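PDB 5IMY: vaginolysin from Gardnerella vaginalis, which probably acts as a secreted pore-forming toxin that binds cholesterol in host membranes and lyses the cells, as in other cholesterol-dependent cytolysins. Local coordinates for residues E61-E66 / T272-D277; Y169-A174 / A284-V289; N178-K183 / I197-V202; A186-A189 / P194-I197; V267-T272 / G324-L329. All blocks are in the same frame, centred on the assembly; numbering follows the deposited sequence.

Contact 1 of 5, residues E61-E66 / T272-D277; sequences EFVVVE and TSKSTD
The carboxylate of E61 meets the side of K274 through one of its two oxygens. OE2 of E61 lies 3.5 Å from CG of K274, and this methylene sits off the carboxylate plane, on one side of it. The ammonium group is on that same side of the plane, yet OE1 of E61 and NZ of K274 remain 4.4 Å apart, too far for a salt bridge, so any attraction is probably long-range. The two chains cross at about a right angle: E61 runs out extended beyond CG, while K274 bends at its second torsion (chi2 -69°) and again at the fourth. Beside this pair, CG1 of V63 approaches CD of K274 at 4.3 Å, adding a loose apolar touch. The loop is shaped by an ST turn, with S273 OG accepting from S275 N, and Q208 NE2 bonds to the carbonyls of S273 and S275. The contact is a junction between the two large sheets of the cytolysin fold: loop 272-277, leading from strand 263-271 of the antiparallel sheet into helix 278-286, meets the start of strand 62-76 in the mixed sheet. That strand pairs antiparallel with 51-57 and 363-389, and S376 on the latter touches E61, V63 and K274 alike.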
# COMPACT_ATOMS: atom_id res chain seq x y z
N GLU A 61 -14.28 6.16 13.05
CA GLU A 61 -12.86 5.80 13.00
C GLU A 61 -12.60 4.36 12.59
O GLU A 61 -12.77 3.43 13.39
CB GLU A 61 -12.22 6.06 14.37
CG GLU A 61 -10.81 6.60 14.30
CD GLU A 61 -10.14 6.66 15.66
OE1 GLU A 61 -10.62 5.99 16.59
OE2 GLU A 61 -9.13 7.38 15.79
N PHE A 62 -12.20 4.14 11.34
CA PHE A 62 -11.81 2.82 10.85
C PHE A 62 -10.31 2.67 11.02
O PHE A 62 -9.53 3.30 10.30
CB PHE A 62 -12.23 2.64 9.40
CG PHE A 62 -11.85 1.30 8.82
CD1 PHE A 62 -12.39 0.13 9.34
CD2 PHE A 62 -10.97 1.21 7.76
CE1 PHE A 62 -12.05 -1.09 8.82
CE2 PHE A 62 -10.63 -0.02 7.23
CZ PHE A 62 -11.17 -1.17 7.76
N VAL A 63 -9.90 1.82 11.96
CA VAL A 63 -8.50 1.68 12.35
C VAL A 63 -7.92 0.42 11.71
O VAL A 63 -8.51 -0.66 11.81
CB VAL A 63 -8.36 1.62 13.88
CG1 VAL A 63 -6.89 1.58 14.29
CG2 VAL A 63 -9.07 2.81 14.53
N VAL A 64 -6.77 0.57 11.06
CA VAL A 64 -6.00 -0.55 10.54
C VAL A 64 -4.69 -0.63 11.31
O VAL A 64 -4.02 0.40 11.51
CB VAL A 64 -5.73 -0.41 9.03
CG1 VAL A 64 -4.67 -1.41 8.56
CG2 VAL A 64 -7.02 -0.59 8.24
N VAL A 65 -4.32 -1.83 11.74
CA VAL A 65 -3.01 -2.10 12.31
C VAL A 65 -2.32 -3.11 11.40
O VAL A 65 -2.94 -4.10 10.99
CB VAL A 65 -3.10 -2.64 13.75
CG1 VAL A 65 -3.85 -1.65 14.64
CG2 VAL A 65 -3.78 -4.00 13.79
N GLU A 66 -1.06 -2.85 11.07
CA GLU A 66 -0.31 -3.72 10.17
C GLU A 66 1.02 -4.06 10.82
O GLU A 66 1.77 -3.17 11.23
CB GLU A 66 -0.11 -3.06 8.80
CG GLU A 66 1.31 -2.64 8.46
CD GLU A 66 1.44 -2.18 7.02
OE1 GLU A 66 0.40 -1.86 6.40
OE2 GLU A 66 2.58 -2.18 6.50
N THR A 272 -2.72 8.42 22.30
CA THR A 272 -3.75 7.51 21.82
C THR A 272 -4.20 7.84 20.41
O THR A 272 -5.11 7.20 19.89
CB THR A 272 -4.95 7.53 22.78
OG1 THR A 272 -5.80 6.41 22.50
CG2 THR A 272 -5.75 8.82 22.64
N SER A 273 -3.58 8.83 19.77
CA SER A 273 -3.92 9.18 18.40
C SER A 273 -3.50 8.07 17.45
O SER A 273 -2.38 7.56 17.53
CB SER A 273 -3.25 10.49 18.00
OG SER A 273 -3.33 10.70 16.60
N LYS A 274 -4.41 7.69 16.56
CA LYS A 274 -4.14 6.68 15.55
C LYS A 274 -3.55 7.28 14.28
O LYS A 274 -3.66 6.67 13.21
CB LYS A 274 -5.42 5.91 15.22
CG LYS A 274 -6.22 5.47 16.44
CD LYS A 274 -5.50 4.38 17.22
CE LYS A 274 -6.01 4.30 18.65
NZ LYS A 274 -7.41 3.82 18.74
N SER A 275 -2.94 8.45 14.37
CA SER A 275 -2.48 9.18 13.21
C SER A 275 -1.06 8.79 12.83
O SER A 275 -0.22 8.55 13.70
CB SER A 275 -2.54 10.69 13.48
OG SER A 275 -1.88 11.42 12.46
N THR A 276 -0.80 8.72 11.53
CA THR A 276 0.56 8.82 11.04
C THR A 276 1.04 10.24 11.34
O THR A 276 0.36 11.02 12.03
CB THR A 276 0.63 8.47 9.55
OG1 THR A 276 1.99 8.54 9.11
CG2 THR A 276 -0.23 9.42 8.72
N ASP A 277 2.22 10.61 10.85
CA ASP A 277 2.83 11.90 11.14
C ASP A 277 3.20 12.05 12.61
O ASP A 277 3.77 13.09 12.99
CB ASP A 277 1.93 13.09 10.76
CG ASP A 277 1.76 13.24 9.26
OD1 ASP A 277 0.88 12.56 8.68
OD2 ASP A 277 2.51 14.03 8.66

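Contact 2 of 5, residues Y169-A174 / A284-V289; sequences YDSASA and AAIKGV
CG2 of I286 sits over a face of the Y169 ring, 3.6 Å from its centroid and 16° off the normal, a CH-pi contact whose closest approach is 3.5 Å, from CG2 of I286 to CE2 of Y169. The ring reaches the helix because CG of Y169 takes the crowded position between the backbone N and the carbonyl carbon (chi1 64°). At the far end of the ring, OH of Y169 rests against the aliphatic part of K287, 3.3 Å from both CG and CE of that lysine, whose chain passes at about a right angle to the tyrosine and bends at its last torsion. A looser touch, 4.4 Å from OG of S171 to CD1 of I286, extends the interface along the strand.

In the next shell, E283, one turn before K287, gathers the polar ends. Its OE2 accepts a weak hydrogen bond from the tyrosine hydroxyl and lies in a long, weak ion pair with NZ of K287, while OE1 has a weak bond with OG of S171. The chain of another protein also reaches the site: an acidic side chain of it accepts from S171 N, and an aromatic one makes a cation-pi contact with K287. The contact packs the end of helix 278-286 on the antiparallel sheet of the cytolysin fold; in relatives, helices flanking this sheet refold into membrane hairpins, and this one probably belongs to them. Strand 166-173 pairs antiparallel with 208-223, where F214 touches Y169.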
# COMPACT_ATOMS: atom_id res chain seq x y z
N TYR A 169 20.45 13.78 20.40
CA TYR A 169 19.36 12.90 20.79
C TYR A 169 19.23 11.76 19.80
O TYR A 169 19.48 11.93 18.60
CB TYR A 169 18.03 13.66 20.91
CG TYR A 169 17.53 14.24 19.60
CD1 TYR A 169 16.78 13.48 18.72
CD2 TYR A 169 17.79 15.56 19.26
CE1 TYR A 169 16.32 14.00 17.53
CE2 TYR A 169 17.33 16.10 18.07
CZ TYR A 169 16.60 15.31 17.21
OH TYR A 169 16.14 15.84 16.03
N ASP A 170 18.84 10.60 20.31
CA ASP A 170 18.58 9.42 19.50
C ASP A 170 17.15 8.96 19.76
O ASP A 170 16.75 8.79 20.92
CB ASP A 170 19.57 8.30 19.83
CG ASP A 170 21.01 8.70 19.57
OD1 ASP A 170 21.46 8.59 18.41
OD2 ASP A 170 21.69 9.14 20.52
N SER A 171 16.39 8.79 18.69
CA SER A 171 14.98 8.44 18.78
C SER A 171 14.75 7.03 18.26
O SER A 171 15.55 6.49 17.48
CB SER A 171 14.12 9.43 17.98
OG SER A 171 14.05 10.68 18.63
N ALA A 172 13.65 6.43 18.71
CA ALA A 172 13.25 5.12 18.22
C ALA A 172 11.82 4.85 18.66
O ALA A 172 11.42 5.24 19.76
CB ALA A 172 14.18 4.01 18.75
N SER A 173 11.06 4.20 17.79
CA SER A 173 9.71 3.79 18.13
C SER A 173 9.76 2.59 19.07
O SER A 173 10.54 1.67 18.87
CB SER A 173 8.92 3.44 16.87
OG SER A 173 7.57 3.86 16.97
N ALA A 174 8.92 2.62 20.11
CA ALA A 174 8.86 1.52 21.06
C ALA A 174 8.12 0.36 20.42
O ALA A 174 6.90 0.43 20.21
CB ALA A 174 8.19 1.97 22.36
N ALA A 284 9.72 16.97 15.20
CA ALA A 284 9.68 18.39 14.89
C ALA A 284 9.68 19.23 16.16
O ALA A 284 10.35 20.28 16.22
CB ALA A 284 8.45 18.71 14.04
N ALA A 285 8.94 18.81 17.18
CA ALA A 285 8.95 19.53 18.45
C ALA A 285 10.34 19.53 19.07
O ALA A 285 10.85 20.57 19.49
CB ALA A 285 7.93 18.91 19.41
N ILE A 286 10.97 18.35 19.15
CA ILE A 286 12.33 18.25 19.67
C ILE A 286 13.25 19.25 18.97
O ILE A 286 14.11 19.87 19.59
CB ILE A 286 12.85 16.81 19.53
CG1 ILE A 286 12.13 15.88 20.51
CG2 ILE A 286 14.37 16.75 19.76
CD1 ILE A 286 12.35 14.41 20.24
N LYS A 287 13.08 19.40 17.66
CA LYS A 287 13.93 20.27 16.86
C LYS A 287 13.56 21.74 16.98
O LYS A 287 14.13 22.57 16.26
CB LYS A 287 13.87 19.86 15.39
CG LYS A 287 14.64 18.61 15.04
CD LYS A 287 14.83 18.51 13.53
CE LYS A 287 15.63 17.28 13.13
NZ LYS A 287 14.75 16.11 12.88
N GLY A 288 12.63 22.09 17.87
CA GLY A 288 12.08 23.43 17.87
C GLY A 288 11.03 23.56 16.79
O GLY A 288 10.04 22.82 16.79
N VAL A 289 11.24 24.47 15.84
CA VAL A 289 10.37 24.59 14.67
C VAL A 289 8.97 25.01 15.11
O VAL A 289 8.40 24.45 16.05
CB VAL A 289 10.33 23.27 13.88
CG1 VAL A 289 9.35 23.37 12.71
CG2 VAL A 289 11.73 22.92 13.38

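Contact 3 of 5, residues N178-K183 / I197-V202; sequences NQLKAK and IDFDAV
CD1 of L180 points between I197 and F199 and carries the contact from the side of helix 177-184. CD1 of L180 lies 4.1 Å from CE1 of F199 and stands at the edge of that ring, near its plane, so the leucine meets the rim of the phenyl group, not a face. In addition, CD1 of L180 is 4.2 Å from CD1 of I197. L180 and F199 approach from opposite directions: the leucine has CG beside its backbone N (chi1 -66°) and an extended second torsion (chi2 177°), which carries CD1 out to the ring.

One face of the F199 ring is covered by I197 of the same segment. The branch CG2 of I197, anti to the backbone N, lies 3.8 Å above the plane of the F199 ring and over its centre, whereas the other branch, CG1, runs on to place CD1 beside the leucine. One isoleucine thus covers a face of F199 with one arm and meets L180 with the other. D198, between them, is the N-cap of helix 199-203; its OD1 accepts a weak capping bond from A201 N.

F188 of the following helix also packs on L180, while Q179 NE2 bonds to S173 O and anchors helix 177-184 to the preceding strand. These short helices probably belong to a bundle that, as in relatives, refolds into a transmembrane hairpin. Across the two segments the chemistry is entirely apolar: three side chains meet at ordinary van der Waals distances over a small area, with no polar bond between them.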
# COMPACT_ATOMS: atom_id res chain seq x y z
N ASN A 178 13.89 -5.80 22.70
CA ASN A 178 15.12 -6.24 22.04
C ASN A 178 15.61 -5.22 21.02
O ASN A 178 16.82 -4.96 20.94
CB ASN A 178 14.90 -7.60 21.39
CG ASN A 178 15.42 -8.75 22.24
OD1 ASN A 178 15.77 -8.57 23.40
ND2 ASN A 178 15.47 -9.94 21.65
N GLN A 179 14.71 -4.64 20.22
CA GLN A 179 15.15 -3.63 19.27
C GLN A 179 15.58 -2.35 19.97
O GLN A 179 16.49 -1.66 19.49
CB GLN A 179 14.04 -3.33 18.25
CG GLN A 179 12.78 -2.72 18.84
CD GLN A 179 12.59 -1.26 18.45
OE1 GLN A 179 13.12 -0.79 17.45
NE2 GLN A 179 11.82 -0.54 19.25
N LEU A 180 14.96 -2.03 21.11
CA LEU A 180 15.39 -0.86 21.87
C LEU A 180 16.74 -1.10 22.55
O LEU A 180 17.56 -0.19 22.65
CB LEU A 180 14.33 -0.48 22.91
CG LEU A 180 12.99 -0.00 22.34
CD1 LEU A 180 12.01 0.27 23.46
CD2 LEU A 180 13.18 1.24 21.48
N LYS A 181 16.98 -2.33 23.02
CA LYS A 181 18.30 -2.66 23.54
C LYS A 181 19.36 -2.51 22.45
O LYS A 181 20.49 -2.11 22.74
CB LYS A 181 18.30 -4.07 24.12
CG LYS A 181 17.77 -4.13 25.55
CD LYS A 181 17.20 -5.50 25.93
CE LYS A 181 18.25 -6.44 26.51
NZ LYS A 181 19.05 -7.12 25.47
N ALA A 182 19.01 -2.81 21.20
CA ALA A 182 19.95 -2.63 20.10
C ALA A 182 20.16 -1.16 19.78
O ALA A 182 21.23 -0.78 19.30
CB ALA A 182 19.45 -3.38 18.86
N LYS A 183 19.15 -0.32 20.02
CA LYS A 183 19.28 1.11 19.76
C LYS A 183 19.99 1.83 20.90
O LYS A 183 20.86 2.67 20.66
CB LYS A 183 17.90 1.73 19.53
CG LYS A 183 17.89 3.25 19.32
CD LYS A 183 18.07 3.61 17.86
CE LYS A 183 18.61 5.03 17.70
NZ LYS A 183 18.72 5.43 16.27
N ILE A 197 6.95 1.05 29.83
CA ILE A 197 6.53 0.92 28.43
C ILE A 197 5.48 -0.18 28.33
O ILE A 197 5.58 -1.22 28.98
CB ILE A 197 7.74 0.62 27.53
CG1 ILE A 197 8.86 1.64 27.76
CG2 ILE A 197 7.32 0.62 26.07
CD1 ILE A 197 10.17 1.28 27.08
N ASP A 198 4.47 0.06 27.49
CA ASP A 198 3.41 -0.92 27.23
C ASP A 198 3.52 -1.33 25.76
O ASP A 198 3.02 -0.64 24.87
CB ASP A 198 2.04 -0.33 27.54
CG ASP A 198 0.94 -1.37 27.50
OD1 ASP A 198 1.22 -2.52 27.11
OD2 ASP A 198 -0.21 -1.04 27.86
N PHE A 199 4.18 -2.47 25.52
CA PHE A 199 4.37 -2.94 24.15
C PHE A 199 3.08 -3.51 23.58
O PHE A 199 2.74 -3.26 22.42
CB PHE A 199 5.49 -3.98 24.09
CG PHE A 199 6.85 -3.43 24.44
CD1 PHE A 199 7.58 -2.72 23.51
CD2 PHE A 199 7.39 -3.64 25.70
CE1 PHE A 199 8.83 -2.22 23.82
CE2 PHE A 199 8.64 -3.14 26.02
CZ PHE A 199 9.36 -2.43 25.08
N ASP A 200 2.35 -4.30 24.37
CA ASP A 200 1.10 -4.89 23.89
C ASP A 200 0.16 -3.80 23.39
O ASP A 200 -0.58 -4.01 22.42
CB ASP A 200 0.44 -5.70 25.00
CG ASP A 200 1.37 -6.74 25.60
OD1 ASP A 200 1.54 -7.82 24.99
OD2 ASP A 200 1.92 -6.47 26.69
N ALA A 201 0.16 -2.64 24.05
CA ALA A 201 -0.71 -1.55 23.63
C ALA A 201 -0.30 -0.99 22.27
O ALA A 201 -1.16 -0.57 21.49
CB ALA A 201 -0.70 -0.44 24.68
N VAL A 202 1.00 -0.96 21.98
CA VAL A 202 1.47 -0.44 20.70
C VAL A 202 1.05 -1.35 19.56
O VAL A 202 0.53 -0.90 18.54
CB VAL A 202 3.00 -0.24 20.72
CG1 VAL A 202 3.49 0.32 19.39
CG2 VAL A 202 3.40 0.68 21.86

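Contact 4 of 5, residues A186-A189 / P194-I197; sequences ADFA and PLKI
F188 is the residue through which segment 186-189 meets L195 and I197. Ahead of it comes D187, at the N-cap position of the short helix 188-191. The aspartate side chain makes no capping bond and instead takes a weak hydrogen bond from N104 ND2 at OD2. At F188 the first torsion sets CG anti to the backbone N and beside the carbonyl carbon (chi1 178°), and the ring swings toward the loop that returns after the helix.

CD1 of I197 comes up to the edge of the ring, near its plane, 4.0 Å from CE2 of F188 and 4.2 Å from its CZ. The two side chains approach from opposite directions. A second, looser touch links CZ of F188 with CD1 of L195 at 4.5 Å, on an oblique line. The two loop residues thus meet neighbouring atoms of one ring, CE2 and CZ, with their terminal methyls.

The F188 ring also meets that of F184 in helix 177-184, with planes at about 30°. L195 also packs on C307 and V309 of strand 305-311, and its carbonyl O is held by K268 NZ from strand 263-271. A lysine and apolar side chains therefore connect the loop to the sheet, whereas between the two segments the contact is dispersive, methyl against ring, with no charge or polar bond involved.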
# COMPACT_ATOMS: atom_id res chain seq x y z
N ALA A 186 22.67 -2.65 25.56
CA ALA A 186 22.28 -3.94 26.09
C ALA A 186 21.61 -3.84 27.45
O ALA A 186 20.88 -4.76 27.84
CB ALA A 186 23.50 -4.86 26.19
N ASP A 187 21.83 -2.74 28.18
CA ASP A 187 21.25 -2.55 29.50
C ASP A 187 20.08 -1.57 29.49
O ASP A 187 19.78 -0.95 30.52
CB ASP A 187 22.32 -2.08 30.48
CG ASP A 187 22.96 -0.76 30.07
OD1 ASP A 187 22.87 -0.42 28.87
OD2 ASP A 187 23.54 -0.08 30.94
N PHE A 188 19.40 -1.41 28.35
CA PHE A 188 18.25 -0.52 28.30
C PHE A 188 17.15 -1.00 29.24
O PHE A 188 16.65 -0.23 30.07
CB PHE A 188 17.71 -0.40 26.88
CG PHE A 188 16.49 0.48 26.78
CD1 PHE A 188 16.61 1.86 26.83
CD2 PHE A 188 15.23 -0.07 26.66
CE1 PHE A 188 15.49 2.67 26.75
CE2 PHE A 188 14.11 0.73 26.58
CZ PHE A 188 14.24 2.11 26.63
N ALA A 189 16.76 -2.26 29.13
CA ALA A 189 16.01 -2.90 30.20
C ALA A 189 16.76 -2.66 31.51
O ALA A 189 17.99 -2.66 31.53
CB ALA A 189 15.85 -4.39 29.93
N PRO A 194 11.49 2.33 34.41
CA PRO A 194 10.83 3.50 35.01
C PRO A 194 9.90 4.23 34.06
O PRO A 194 8.99 4.94 34.52
CB PRO A 194 12.00 4.39 35.44
CG PRO A 194 13.14 3.47 35.59
CD PRO A 194 12.96 2.47 34.49
N LEU A 195 10.09 4.10 32.75
CA LEU A 195 9.17 4.67 31.78
C LEU A 195 7.95 3.78 31.54
O LEU A 195 7.11 4.12 30.70
CB LEU A 195 9.87 4.92 30.44
CG LEU A 195 11.28 5.51 30.46
CD1 LEU A 195 12.06 4.97 29.27
CD2 LEU A 195 11.26 7.03 30.42
N LYS A 196 7.85 2.66 32.25
CA LYS A 196 6.73 1.73 32.15
C LYS A 196 6.18 1.64 30.73
O LYS A 196 5.07 2.11 30.46
CB LYS A 196 5.62 2.14 33.13
CG LYS A 196 6.11 2.45 34.54
CD LYS A 196 4.96 2.88 35.44
CE LYS A 196 5.15 4.29 35.98
NZ LYS A 196 5.93 4.32 37.25
N ILE A 197 6.95 1.05 29.83
CA ILE A 197 6.53 0.92 28.43
C ILE A 197 5.48 -0.18 28.33
O ILE A 197 5.58 -1.22 28.98
CB ILE A 197 7.74 0.62 27.53
CG1 ILE A 197 8.86 1.64 27.76
CG2 ILE A 197 7.32 0.62 26.07
CD1 ILE A 197 10.17 1.28 27.08

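Contact 5 of 5, residues V267-T272 / G324-L329; sequences VKFDTT and GNIDTL
Both methyl contacts to the F269 ring arrive at its edge rather than over a face. CD1 of I326 lies 3.7 Å from CE1 of F269, and CD2 of L329 is 3.6 Å from CZ of F269, in the plane of the ring. This is helix-on-sheet packing in the antiparallel sheet of the cytolysin fold: helix 326-335, opened by a capping box, lies with its first turn against strand 263-271. Side chains of I326 and L329 each cross the phenylalanine at about a right angle.

L329 spans two strand residues with its two branches. While CD2 holds the ring edge, CD1 of L329 lies between the two methyls of V267, 3.9 Å from CG2 and 4.0 Å from CG1. The fork is placed by CG anti to the backbone N (chi1 174°), which sends both methyls toward the strand; F269, with CG beside its own backbone N (chi1 -55°), extends toward the helix. All four of these residues are buried, and V306 of strand 305-311 and V282 of helix 278-286 add to the apolar surroundings, as does A285, which touches I326. Strand 263-271 itself pairs antiparallel with 208-223 and 305-311.

The helix start is made fast by N325 and T328. N325 N gives a weak bond to T328 OG1, and D327 N a weak one to OD1 of N325. In return T328 N donates to OD1 of N325 at 3.2 Å, with the donor lying 38° out of the carbonyl plane.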
# COMPACT_ATOMS: atom_id res chain seq x y z
N VAL A 267 13.19 9.91 27.60
CA VAL A 267 11.86 10.49 27.48
C VAL A 267 10.98 9.54 26.67
O VAL A 267 11.39 9.06 25.61
CB VAL A 267 11.89 11.88 26.82
CG1 VAL A 267 10.50 12.50 26.83
CG2 VAL A 267 12.88 12.78 27.54
N LYS A 268 9.77 9.29 27.17
CA LYS A 268 8.77 8.49 26.47
C LYS A 268 7.65 9.41 26.01
O LYS A 268 6.97 10.02 26.84
CB LYS A 268 8.22 7.38 27.36
CG LYS A 268 7.10 6.57 26.73
CD LYS A 268 6.49 5.57 27.70
CE LYS A 268 5.68 6.25 28.80
NZ LYS A 268 5.10 5.29 29.77
N PHE A 269 7.46 9.52 24.70
CA PHE A 269 6.31 10.18 24.12
C PHE A 269 5.30 9.12 23.70
O PHE A 269 5.66 8.18 22.98
CB PHE A 269 6.68 11.01 22.89
CG PHE A 269 7.76 12.02 23.14
CD1 PHE A 269 7.44 13.35 23.38
CD2 PHE A 269 9.10 11.65 23.11
CE1 PHE A 269 8.44 14.28 23.60
CE2 PHE A 269 10.09 12.58 23.32
CZ PHE A 269 9.76 13.90 23.57
N ASP A 270 4.06 9.26 24.15
CA ASP A 270 3.00 8.39 23.66
C ASP A 270 1.70 9.17 23.54
O ASP A 270 1.49 10.17 24.24
CB ASP A 270 2.80 7.15 24.55
CG ASP A 270 2.38 7.49 25.97
OD1 ASP A 270 1.90 8.62 26.20
OD2 ASP A 270 2.50 6.61 26.85
N THR A 271 0.84 8.70 22.64
CA THR A 271 -0.48 9.29 22.45
C THR A 271 -1.43 8.18 22.05
O THR A 271 -1.02 7.13 21.55
CB THR A 271 -0.47 10.38 21.37
OG1 THR A 271 -1.77 10.97 21.27
CG2 THR A 271 -0.08 9.79 20.01
N THR A 272 -2.72 8.42 22.30
CA THR A 272 -3.75 7.51 21.82
C THR A 272 -4.20 7.84 20.41
O THR A 272 -5.11 7.20 19.89
CB THR A 272 -4.95 7.53 22.78
OG1 THR A 272 -5.80 6.41 22.50
CG2 THR A 272 -5.75 8.82 22.64
N GLY A 324 3.29 14.51 31.89
CA GLY A 324 3.71 15.76 31.31
C GLY A 324 3.35 15.84 29.85
O GLY A 324 2.79 14.90 29.27
N ASN A 325 3.68 16.99 29.26
CA ASN A 325 3.43 17.24 27.85
C ASN A 325 4.67 17.83 27.21
O ASN A 325 5.73 17.89 27.84
CB ASN A 325 2.23 18.18 27.69
CG ASN A 325 2.27 19.34 28.65
OD1 ASN A 325 3.20 20.14 28.64
ND2 ASN A 325 1.25 19.44 29.50
N ILE A 326 4.56 18.28 25.95
CA ILE A 326 5.72 18.85 25.27
C ILE A 326 6.30 20.01 26.06
O ILE A 326 7.51 20.25 26.03
CB ILE A 326 5.34 19.27 23.84
CG1 ILE A 326 4.86 18.05 23.03
CG2 ILE A 326 6.52 19.94 23.13
CD1 ILE A 326 5.89 16.93 22.88
N ASP A 327 5.45 20.75 26.79
CA ASP A 327 5.96 21.87 27.58
C ASP A 327 6.72 21.38 28.81
O ASP A 327 7.64 22.07 29.27
CB ASP A 327 4.81 22.79 27.99
CG ASP A 327 4.48 23.82 26.92
OD1 ASP A 327 5.39 24.21 26.16
OD2 ASP A 327 3.31 24.24 26.84
N THR A 328 6.37 20.22 29.35
CA THR A 328 7.20 19.60 30.38
C THR A 328 8.59 19.32 29.84
O THR A 328 9.60 19.64 30.47
CB THR A 328 6.54 18.32 30.89
OG1 THR A 328 5.37 18.64 31.64
CG2 THR A 328 7.51 17.51 31.78
N LEU A 329 8.66 18.70 28.65
CA LEU A 329 9.94 18.42 28.02
C LEU A 329 10.76 19.69 27.85
O LEU A 329 11.91 19.76 28.30
CB LEU A 329 9.71 17.74 26.67
CG LEU A 329 10.93 17.50 25.79
CD1 LEU A 329 11.73 16.30 26.30
CD2 LEU A 329 10.51 17.31 24.34

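All five contacts fall within the thiol-activated cytolysin range. Along the chain, contacts 3 and 4 lie nested inside the loops closed by contacts 1 and 2, and both close before contact 5 opens; contacts 1, 2 and 5 cross one another. Contacts 3 and 4 share I197, their centres 9 Å apart, and contacts 2 and 5, centres 11 Å apart, join helices 278-286 and 326-335 to one antiparallel sheet. Contact 4 reaches contact 5 through K268, and contact 2 meets contact 3 at S173 and Q179. Contact 1, its centre about 19 to 25 Å from the other centres, joins a loop of this helix-flanked sheet to strand 62-76 of the mixed sheet.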